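Side-chain contacts in terminase large subunit (Thermus phage G20c, PDB 5M1P), which drives viral DNA into empty capsids as an ATP-powered motor and, through its nuclease domain, cuts the genome to start and finish packaging: residues V54-L57 with D58-A61; R79-A82 with L83-Y87; K120-S123 with V124-L128; Y159-A162 with S163-V167. All blocks are in the same frame, centred on the assembly; numbering follows the deposited sequence.

How the contacts relate
All four contacts are local, follow one another in series along the chain, and neither nest nor cross. Contact 1 closes the short loop that turns strand 49-56 back into strand 61-69 of the large mixed sheet. Contact 2 covers the last two turns of helix 73-86 and its exit at Tyr87; the helix packs on that sheet, and the contact meets contact 1 where Val54 touches Tyr87 and Leu83. Contact 3 opens helix 122-137, on the other side of the chain's centre from contact 2. Contact 4 closes the tip of the hairpin of strands 156-160 and 166-170, and touches contact 3 where Glu126 lies against Gln166, with centres about 14 Å apart.

Contact 1. Residues V54-L57 with D58-A61; sequences VLDL and DTGA
Asp56 and Thr59 lie across each other at about a right angle, the hydroxyl of the threonine set against the carboxylate carbon, with Thr59 OG1 3.3 Å from Asp56 CG. With CG anti to the backbone N (chi1 -179°), the Asp56 carboxylate is held over the start of the turn, where OD1 takes two backbone N-H groups at once. Asp58 N, at 2.9 Å from Asp56 OD1, comes in nearly along the C-O axis, while Thr59 N, at 3.1 Å from the same OD1, stands well above the carboxylate plane. A short acidic side chain suits this place, since it can reach amides that the turning backbone leaves pointing inward. The other oxygen, OD2, bonds to His35 ND1, which helps fix the rotation of the group; a water also bridges OD2 and Thr59 OG1. The carboxylate of Asp58 may feel some repulsion from it, but its OD2 is bonded to the backbone N of Ile36.

Thr59 OG1 in turn accepts from Ala61 N at 3.2 Å, an ST turn. Gly60 has a positive phi (77°), which favours glycine, and its N reaches Asp56 O at 2.7 Å. Leu55 CD1 lies 3.5 Å from Ala61 O, and the same leucine packs on Ala185 and Tyr186 of helix 177-186, as befits a buried aliphatic residue. Asp56 N donates to Ala61 O. The turn joins strands 49-56 and 61-69, antiparallel neighbours in the RNase H-like sheet, as the tight connection of a beta hairpin.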
loop_
_atom_site.group_PDB
_atom_site.type_symbol
_atom_site.label_atom_id
_atom_site.label_comp_id
_atom_site.label_asym_id
_atom_site.label_seq_id
_atom_site.Cartn_x
_atom_site.Cartn_y
_atom_site.Cartn_z
ATOM N N VAL A 54 5.444 0.019 4.734
ATOM C CA VAL A 54 6.802 -0.490 4.842
ATOM C C VAL A 54 6.751 -1.994 5.090
ATOM O O VAL A 54 6.259 -2.433 6.137
ATOM C CB VAL A 54 7.569 0.200 5.987
ATOM C CG1 VAL A 54 9.014 -0.265 5.992
ATOM C CG2 VAL A 54 7.521 1.719 5.869
ATOM N N LEU A 55 7.268 -2.765 4.131
ATOM C CA LEU A 55 7.286 -4.224 4.160
ATOM C C LEU A 55 8.690 -4.749 4.377
ATOM O O LEU A 55 9.608 -4.405 3.654
ATOM C CB LEU A 55 6.743 -4.766 2.845
ATOM C CG LEU A 55 6.741 -6.280 2.656
ATOM C CD1 LEU A 55 5.955 -6.975 3.758
ATOM C CD2 LEU A 55 6.157 -6.613 1.301
ATOM N N ASP A 56 8.841 -5.570 5.401
ATOM C CA ASP A 56 10.076 -6.307 5.632
ATOM C C ASP A 56 10.075 -7.491 4.656
ATOM O O ASP A 56 9.263 -8.426 4.788
ATOM C CB ASP A 56 10.096 -6.780 7.086
ATOM C CG ASP A 56 11.350 -7.540 7.461
ATOM O OD1 ASP A 56 11.934 -8.247 6.608
ATOM O OD2 ASP A 56 11.716 -7.483 8.653
ATOM N N LEU A 57 10.953 -7.437 3.657
ATOM C CA LEU A 57 10.979 -8.458 2.612
ATOM C C LEU A 57 11.604 -9.781 3.069
ATOM O O LEU A 57 11.477 -10.789 2.374
ATOM C CB LEU A 57 11.690 -7.926 1.367
ATOM C CG LEU A 57 10.960 -6.818 0.608
ATOM C CD1 LEU A 57 11.875 -6.174 -0.419
ATOM C CD2 LEU A 57 9.705 -7.330 -0.060
ATOM N N ASP A 58 12.270 -9.777 4.222
ATOM C CA ASP A 58 12.785 -11.004 4.815
ATOM C C ASP A 58 11.704 -11.778 5.577
ATOM O O ASP A 58 11.765 -12.997 5.640
ATOM C CB ASP A 58 13.970 -10.700 5.742
ATOM C CG ASP A 58 15.159 -10.077 5.009
ATOM O OD1 ASP A 58 16.288 -10.573 5.194
ATOM O OD2 ASP A 58 14.982 -9.094 4.252
ATOM N N THR A 59 10.734 -11.088 6.169
ATOM C CA THR A 59 9.688 -11.749 6.971
ATOM C C THR A 59 8.293 -11.720 6.348
ATOM O O THR A 59 7.423 -12.485 6.766
ATOM C CB THR A 59 9.574 -11.111 8.357
ATOM O OG1 THR A 59 9.053 -9.782 8.225
ATOM C CG2 THR A 59 10.926 -11.104 9.074
ATOM N N GLY A 60 8.067 -10.825 5.383
ATOM C CA GLY A 60 6.740 -10.667 4.792
ATOM C C GLY A 60 5.770 -9.900 5.672
ATOM O O GLY A 60 4.566 -9.928 5.411
ATOM N N ALA A 61 6.271 -9.204 6.699
ATOM C CA ALA A 61 5.433 -8.436 7.612
ATOM C C ALA A 61 5.562 -6.940 7.389
ATOM O O ALA A 61 6.653 -6.422 7.165
ATOM C CB ALA A 61 5.771 -8.777 9.053
HETATM O O HOH W 1 9.100 -8.472 10.383
#

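Contact 2. Residues R79-A82 with L83-Y87; sequences RLKA and LSEDY
An extended Lys81, its CG swung away from its own amide nitrogen, bends only at its last torsion (chi4 -81°), and this turns the ammonium group toward Glu85. The glutamate leaves the helix with CG beside its own backbone N (chi1 -71°) and runs straight from there. NZ of Lys81 meets OE1 of Glu85 at 2.8 Å, on the syn side and 26° out of the carboxylate plane. Lys81 CG also lies 3.6 Å from Glu85 OE1, so the aliphatic part of the lysine flanks the same oxygen. This is an i to i+4 salt bridge on the outer side of helix 73-86, and long, flexible charged chains suit a position one turn apart at the surface.

Beneath it the helical bonds run on, among them Ser84 N to Leu80 O at 2.9 Å. Leu80 and Leu83 face the sheet instead, meeting Phe52 and Ile39, where branched apolar ends fill the helix-sheet interface of the RNase H-like fold. Near the C-terminal end of the helix, Asp86 N donates to Ala82 O at 2.8 Å, which brings the Asp86 carboxylate carbon close to that carbonyl, and Arg25 pairs with Asp86 OD2 in a salt bridge.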
loop_
_atom_site.group_PDB
_atom_site.type_symbol
_atom_site.label_atom_id
_atom_site.label_comp_id
_atom_site.label_asym_id
_atom_site.label_seq_id
_atom_site.Cartn_x
_atom_site.Cartn_y
_atom_site.Cartn_z
ATOM N N ARG A 79 7.754 12.733 3.631
ATOM C CA ARG A 79 7.396 11.667 4.579
ATOM C C ARG A 79 7.886 10.325 4.046
ATOM O O ARG A 79 8.405 9.482 4.801
ATOM C CB ARG A 79 5.885 11.638 4.844
ATOM C CG ARG A 79 5.328 12.876 5.536
ATOM C CD ARG A 79 5.798 13.100 6.960
ATOM N NE ARG A 79 5.125 14.258 7.563
ATOM C CZ ARG A 79 5.585 14.989 8.587
ATOM N NH1 ARG A 79 4.860 16.014 9.032
ATOM N NH2 ARG A 79 6.764 14.732 9.164
ATOM N N LEU A 80 7.764 10.135 2.744
ATOM C CA LEU A 80 8.297 8.950 2.088
ATOM C C LEU A 80 9.824 8.855 2.230
ATOM O O LEU A 80 10.363 7.786 2.524
ATOM C CB LEU A 80 7.894 9.000 0.621
ATOM C CG LEU A 80 7.869 7.768 -0.248
ATOM C CD1 LEU A 80 7.192 6.587 0.425
ATOM C CD2 LEU A 80 7.112 8.162 -1.509
ATOM N N LYS A 81 10.508 9.982 2.035
ATOM C CA LYS A 81 11.960 10.058 2.244
ATOM C C LYS A 81 12.345 9.627 3.661
ATOM O O LYS A 81 13.276 8.825 3.865
ATOM C CB LYS A 81 12.461 11.478 1.990
ATOM C CG LYS A 81 13.958 11.670 2.134
ATOM C CD LYS A 81 14.336 13.079 1.706
ATOM C CE LYS A 81 15.841 13.227 1.628
ATOM N NZ LYS A 81 16.400 13.454 2.973
ATOM N N ALA A 82 11.644 10.176 4.639
ATOM C CA ALA A 82 11.933 9.853 6.032
ATOM C C ALA A 82 11.708 8.372 6.327
ATOM O O ALA A 82 12.555 7.740 6.949
ATOM C CB ALA A 82 11.134 10.732 6.980
ATOM N N LEU A 83 10.601 7.811 5.853
ATOM C CA LEU A 83 10.332 6.372 6.025
ATOM C C LEU A 83 11.394 5.514 5.381
ATOM O O LEU A 83 11.844 4.531 5.952
ATOM C CB LEU A 83 8.976 5.983 5.418
ATOM C CG LEU A 83 7.751 6.275 6.261
ATOM C CD1 LEU A 83 6.492 6.123 5.426
ATOM C CD2 LEU A 83 7.708 5.356 7.480
ATOM N N SER A 84 11.771 5.879 4.164
ATOM C CA SER A 84 12.811 5.162 3.456
ATOM C C SER A 84 14.111 5.176 4.263
ATOM O O SER A 84 14.721 4.130 4.479
ATOM C CB SER A 84 13.049 5.772 2.078
ATOM O OG SER A 84 14.158 5.177 1.446
ATOM N N GLU A 85 14.503 6.360 4.724
ATOM C CA GLU A 85 15.723 6.496 5.510
ATOM C C GLU A 85 15.638 5.732 6.835
ATOM O O GLU A 85 16.599 5.071 7.229
ATOM C CB GLU A 85 16.057 7.978 5.730
ATOM C CG GLU A 85 16.536 8.679 4.463
ATOM C CD GLU A 85 16.819 10.157 4.656
ATOM O OE1 GLU A 85 17.084 10.832 3.639
ATOM O OE2 GLU A 85 16.748 10.665 5.800
ATOM N N ASP A 86 14.478 5.785 7.497
ATOM C CA ASP A 86 14.291 5.077 8.759
ATOM C C ASP A 86 14.507 3.578 8.583
ATOM O O ASP A 86 15.032 2.930 9.474
ATOM C CB ASP A 86 12.879 5.283 9.316
ATOM C CG ASP A 86 12.610 6.705 9.841
ATOM O OD1 ASP A 86 13.533 7.513 10.029
ATOM O OD2 ASP A 86 11.428 7.003 10.084
ATOM N N TYR A 87 14.077 3.031 7.446
ATOM C CA TYR A 87 14.201 1.597 7.146
ATOM C C TYR A 87 15.340 1.257 6.173
ATOM O O TYR A 87 15.227 0.380 5.307
ATOM C CB TYR A 87 12.835 1.044 6.722
ATOM C CG TYR A 87 11.885 0.984 7.897
ATOM C CD1 TYR A 87 11.070 2.069 8.238
ATOM C CD2 TYR A 87 11.832 -0.145 8.700
ATOM C CE1 TYR A 87 10.218 2.011 9.336
ATOM C CE2 TYR A 87 10.979 -0.205 9.780
ATOM C CZ TYR A 87 10.179 0.874 10.106
ATOM O OH TYR A 87 9.346 0.817 11.192
#

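Contact 3. Residues K120-S123 with V124-L128; sequences KSSS and VKEQL
Ser121 caps the N terminus of helix 122-137 through its side chain, the classic N-cap. Its hydroxyl sits between the backbone N and the carbonyl carbon (chi1 69°), which carries OG forward over the first turn. There it accepts from Val124 N at 3.1 Å through a nearly straight hydrogen bond (167°), standing in for the carbonyl that a preceding turn would have supplied. Serine fits because its short chain places an acceptor just where an amide at the helix start needs one. The backbone of Ser121 adds a second hold: its carbonyl takes the N-H of Lys125.

Val124 sets one methyl against the cap. Its CG2 lies 3.5 Å from Ser121 OG and 4.2 Å from Lys120 CG, which touches it from the residue before the cap. The lysine's CG occupies the same kind of first-torsion position as the serine hydroxyl (chi1 64°), but its chain then bends twice on the way outward. Lys120 also packs on Trp97, and its side chain lies about 7 Å from that of Asp95, a residue expected to bind a catalytic metal. Lys125 reaches away from this turn to Met180 of helix 177-186.

On the neighbouring flank Glu126 has CG beside its backbone N, and the extended chain lies back along Ser122, with Glu126 CD 3.1 Å from Ser122 O. Glu126 OE2 also packs against Gln166 O of strand 166-170. Within the turn, Glu126 OE2 rests 3.6 Å from Ser122 CB.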
loop_
_atom_site.group_PDB
_atom_site.type_symbol
_atom_site.label_atom_id
_atom_site.label_comp_id
_atom_site.label_asym_id
_atom_site.label_seq_id
_atom_site.Cartn_x
_atom_site.Cartn_y
_atom_site.Cartn_z
ATOM N N LYS A 120 -1.960 1.524 -14.097
ATOM C CA LYS A 120 -2.425 2.258 -15.279
ATOM C C LYS A 120 -3.572 1.598 -16.013
ATOM O O LYS A 120 -4.050 2.124 -17.028
ATOM C CB LYS A 120 -1.256 2.488 -16.241
ATOM C CG LYS A 120 -0.630 1.230 -16.834
ATOM C CD LYS A 120 0.661 1.558 -17.571
ATOM C CE LYS A 120 0.385 2.174 -18.936
ATOM N NZ LYS A 120 0.102 1.116 -19.942
ATOM N N SER A 121 -4.023 0.455 -15.509
ATOM C CA SER A 121 -5.161 -0.253 -16.081
ATOM C C SER A 121 -5.740 -1.221 -15.077
ATOM O O SER A 121 -5.102 -1.562 -14.076
ATOM C CB SER A 121 -4.735 -1.042 -17.315
ATOM O OG SER A 121 -3.895 -2.118 -16.951
ATOM N N SER A 122 -6.940 -1.698 -15.384
ATOM C CA SER A 122 -7.560 -2.747 -14.597
ATOM C C SER A 122 -6.714 -4.022 -14.626
ATOM O O SER A 122 -6.646 -4.727 -13.621
ATOM C CB SER A 122 -8.977 -3.014 -15.100
ATOM O OG SER A 122 -8.959 -3.461 -16.440
ATOM N N SER A 123 -6.035 -4.291 -15.747
ATOM C CA SER A 123 -5.141 -5.457 -15.863
ATOM C C SER A 123 -3.972 -5.420 -14.871
ATOM O O SER A 123 -3.664 -6.419 -14.213
ATOM C CB SER A 123 -4.589 -5.581 -17.289
ATOM O OG SER A 123 -3.789 -6.739 -17.418
ATOM N N VAL A 124 -3.320 -4.267 -14.775
ATOM C CA VAL A 124 -2.213 -4.085 -13.822
ATOM C C VAL A 124 -2.730 -4.219 -12.390
ATOM O O VAL A 124 -2.115 -4.882 -11.546
ATOM C CB VAL A 124 -1.531 -2.714 -14.016
ATOM C CG1 VAL A 124 -0.542 -2.412 -12.891
ATOM C CG2 VAL A 124 -0.824 -2.676 -15.363
ATOM N N LYS A 125 -3.859 -3.578 -12.122
ATOM C CA LYS A 125 -4.478 -3.643 -10.800
ATOM C C LYS A 125 -4.789 -5.086 -10.423
ATOM O O LYS A 125 -4.533 -5.495 -9.289
ATOM C CB LYS A 125 -5.749 -2.795 -10.764
ATOM C CG LYS A 125 -6.446 -2.746 -9.412
ATOM C CD LYS A 125 -7.507 -1.664 -9.381
ATOM C CE LYS A 125 -6.898 -0.291 -9.149
ATOM N NZ LYS A 125 -7.913 0.790 -9.198
ATOM N N GLU A 126 -5.319 -5.857 -11.368
ATOM C CA GLU A 126 -5.704 -7.244 -11.082
ATOM C C GLU A 126 -4.501 -8.125 -10.775
ATOM O O GLU A 126 -4.580 -8.984 -9.903
ATOM C CB GLU A 126 -6.569 -7.807 -12.215
ATOM C CG GLU A 126 -7.985 -7.249 -12.189
ATOM C CD GLU A 126 -8.649 -7.148 -13.555
ATOM O OE1 GLU A 126 -8.312 -7.923 -14.479
ATOM O OE2 GLU A 126 -9.523 -6.270 -13.691
ATOM N N GLN A 127 -3.379 -7.868 -11.439
ATOM C CA GLN A 127 -2.152 -8.608 -11.176
ATOM C C GLN A 127 -1.615 -8.338 -9.761
ATOM O O GLN A 127 -1.245 -9.257 -9.031
ATOM C CB GLN A 127 -1.106 -8.230 -12.219
ATOM C CG GLN A 127 0.084 -9.166 -12.268
ATOM C CD GLN A 127 0.829 -9.076 -13.581
ATOM O OE1 GLN A 127 1.237 -10.093 -14.144
ATOM N NE2 GLN A 127 0.995 -7.858 -14.089
ATOM N N LEU A 128 -1.598 -7.060 -9.386
ATOM C CA LEU A 128 -1.219 -6.632 -8.030
ATOM C C LEU A 128 -2.125 -7.221 -6.958
ATOM O O LEU A 128 -1.658 -7.784 -5.955
ATOM C CB LEU A 128 -1.254 -5.102 -7.932
ATOM C CG LEU A 128 -0.128 -4.360 -8.640
ATOM C CD1 LEU A 128 -0.426 -2.874 -8.710
ATOM C CD2 LEU A 128 1.198 -4.610 -7.929
#

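Contact 4. Residues Y159-A162 with S163-V167; sequences YRTA and SGNQV
The 2.7 Å bond from Arg160 NH2 to Gly164 O is the shortest hydrogen bond between 159-162 and 163-167, with the acceptor at the edge of the guanidinium, only 10° out of its plane. A bend at chi2 (-81°) brings the group back over the opposite strand, where Gln166 CB lies 3.5 Å from Arg160 CZ, over the centre of one face. The amide of Gln166 is turned steeply to that plane, 72° away. A long, flat cation suits this spot because it can bond at its edge while packing by its face.

Thr161 serves the turn with both branches. Its OG1 accepts from Asn165 N at 3.1 Å, while its methyl CG2 is pressed tightly, at 3.4 Å, against Val167 CG1. Ser163 OG donates to Asn165 OD1 at 2.7 Å, from above the carbonyl plane. Gly164 has a positive phi that calls for glycine, and its N closes onto Thr161 O. Toward the tip come the hydrogen-bonded pair Tyr159-Val167, the non-hydrogen-bonded pair Arg160-Gln166, then the bond from Thr161 N to Asn165 O (2.8 Å): a beta hairpin closed by a type I turn from Thr161 to Gly164 with a G1 bulge at Gly164.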
loop_
_atom_site.group_PDB
_atom_site.type_symbol
_atom_site.label_atom_id
_atom_site.label_comp_id
_atom_site.label_asym_id
_atom_site.label_seq_id
_atom_site.Cartn_x
_atom_site.Cartn_y
_atom_site.Cartn_z
ATOM N N TYR A 159 -16.675 -6.292 -9.272
ATOM C CA TYR A 159 -17.808 -5.843 -10.080
ATOM C C TYR A 159 -17.503 -6.153 -11.544
ATOM O O TYR A 159 -16.431 -6.655 -11.865
ATOM C CB TYR A 159 -18.038 -4.352 -9.856
ATOM C CG TYR A 159 -18.345 -4.042 -8.419
ATOM C CD1 TYR A 159 -19.632 -4.198 -7.925
ATOM C CD2 TYR A 159 -17.346 -3.636 -7.536
ATOM C CE1 TYR A 159 -19.927 -3.939 -6.602
ATOM C CE2 TYR A 159 -17.627 -3.373 -6.213
ATOM C CZ TYR A 159 -18.919 -3.532 -5.746
ATOM O OH TYR A 159 -19.212 -3.293 -4.431
ATOM N N ARG A 160 -18.458 -5.852 -12.425
ATOM C CA ARG A 160 -18.282 -6.011 -13.860
ATOM C C ARG A 160 -18.685 -4.734 -14.561
ATOM O O ARG A 160 -19.672 -4.113 -14.190
ATOM C CB ARG A 160 -19.104 -7.205 -14.369
ATOM C CG ARG A 160 -18.506 -8.559 -13.986
ATOM C CD ARG A 160 -17.383 -8.983 -14.921
ATOM N NE ARG A 160 -16.511 -10.012 -14.343
ATOM C CZ ARG A 160 -15.506 -10.599 -14.991
ATOM N NH1 ARG A 160 -14.759 -11.526 -14.386
ATOM N NH2 ARG A 160 -15.231 -10.268 -16.247
ATOM N N THR A 161 -17.913 -4.354 -15.573
ATOM C CA THR A 161 -18.216 -3.179 -16.384
ATOM C C THR A 161 -19.356 -3.514 -17.348
ATOM O O THR A 161 -19.779 -4.675 -17.459
ATOM C CB THR A 161 -16.990 -2.688 -17.178
ATOM O OG1 THR A 161 -16.606 -3.677 -18.141
ATOM C CG2 THR A 161 -15.831 -2.399 -16.243
ATOM N N ALA A 162 -19.838 -2.500 -18.059
ATOM C CA ALA A 162 -20.944 -2.671 -19.006
ATOM C C ALA A 162 -20.645 -3.730 -20.065
ATOM O O ALA A 162 -21.519 -4.530 -20.402
ATOM C CB ALA A 162 -21.272 -1.341 -19.671
ATOM N N SER A 163 -19.409 -3.738 -20.569
ATOM C CA SER A 163 -18.947 -4.730 -21.550
ATOM C C SER A 163 -18.598 -6.111 -20.961
ATOM O O SER A 163 -18.301 -7.041 -21.710
ATOM C CB SER A 163 -17.730 -4.182 -22.301
ATOM O OG SER A 163 -16.642 -3.949 -21.421
ATOM N N GLY A 164 -18.606 -6.239 -19.637
ATOM C CA GLY A 164 -18.372 -7.520 -18.965
ATOM C C GLY A 164 -16.953 -7.737 -18.463
ATOM O O GLY A 164 -16.601 -8.864 -18.100
ATOM N N ASN A 165 -16.142 -6.679 -18.426
ATOM C CA ASN A 165 -14.770 -6.766 -17.915
ATOM C C ASN A 165 -14.761 -6.666 -16.392
ATOM O O ASN A 165 -15.585 -5.978 -15.805
ATOM C CB ASN A 165 -13.891 -5.664 -18.500
ATOM C CG ASN A 165 -13.865 -5.678 -20.015
ATOM O OD1 ASN A 165 -14.179 -4.676 -20.663
ATOM N ND2 ASN A 165 -13.496 -6.818 -20.590
ATOM N N GLN A 166 -13.811 -7.354 -15.764
ATOM C CA GLN A 166 -13.728 -7.410 -14.306
ATOM C C GLN A 166 -13.152 -6.120 -13.753
ATOM O O GLN A 166 -12.186 -5.581 -14.299
ATOM C CB GLN A 166 -12.838 -8.567 -13.864
ATOM C CG GLN A 166 -12.966 -8.928 -12.387
ATOM C CD GLN A 166 -11.883 -9.897 -11.950
ATOM O OE1 GLN A 166 -12.127 -11.094 -11.774
ATOM N NE2 GLN A 166 -10.675 -9.382 -11.782
ATOM N N VAL A 167 -13.739 -5.648 -12.658
ATOM C CA VAL A 167 -13.248 -4.471 -11.948
ATOM C C VAL A 167 -13.184 -4.815 -10.456
ATOM O O VAL A 167 -13.992 -5.579 -9.959
ATOM C CB VAL A 167 -14.070 -3.184 -12.294
ATOM C CG1 VAL A 167 -15.346 -3.504 -13.058
ATOM C CG2 VAL A 167 -14.403 -2.339 -11.079
#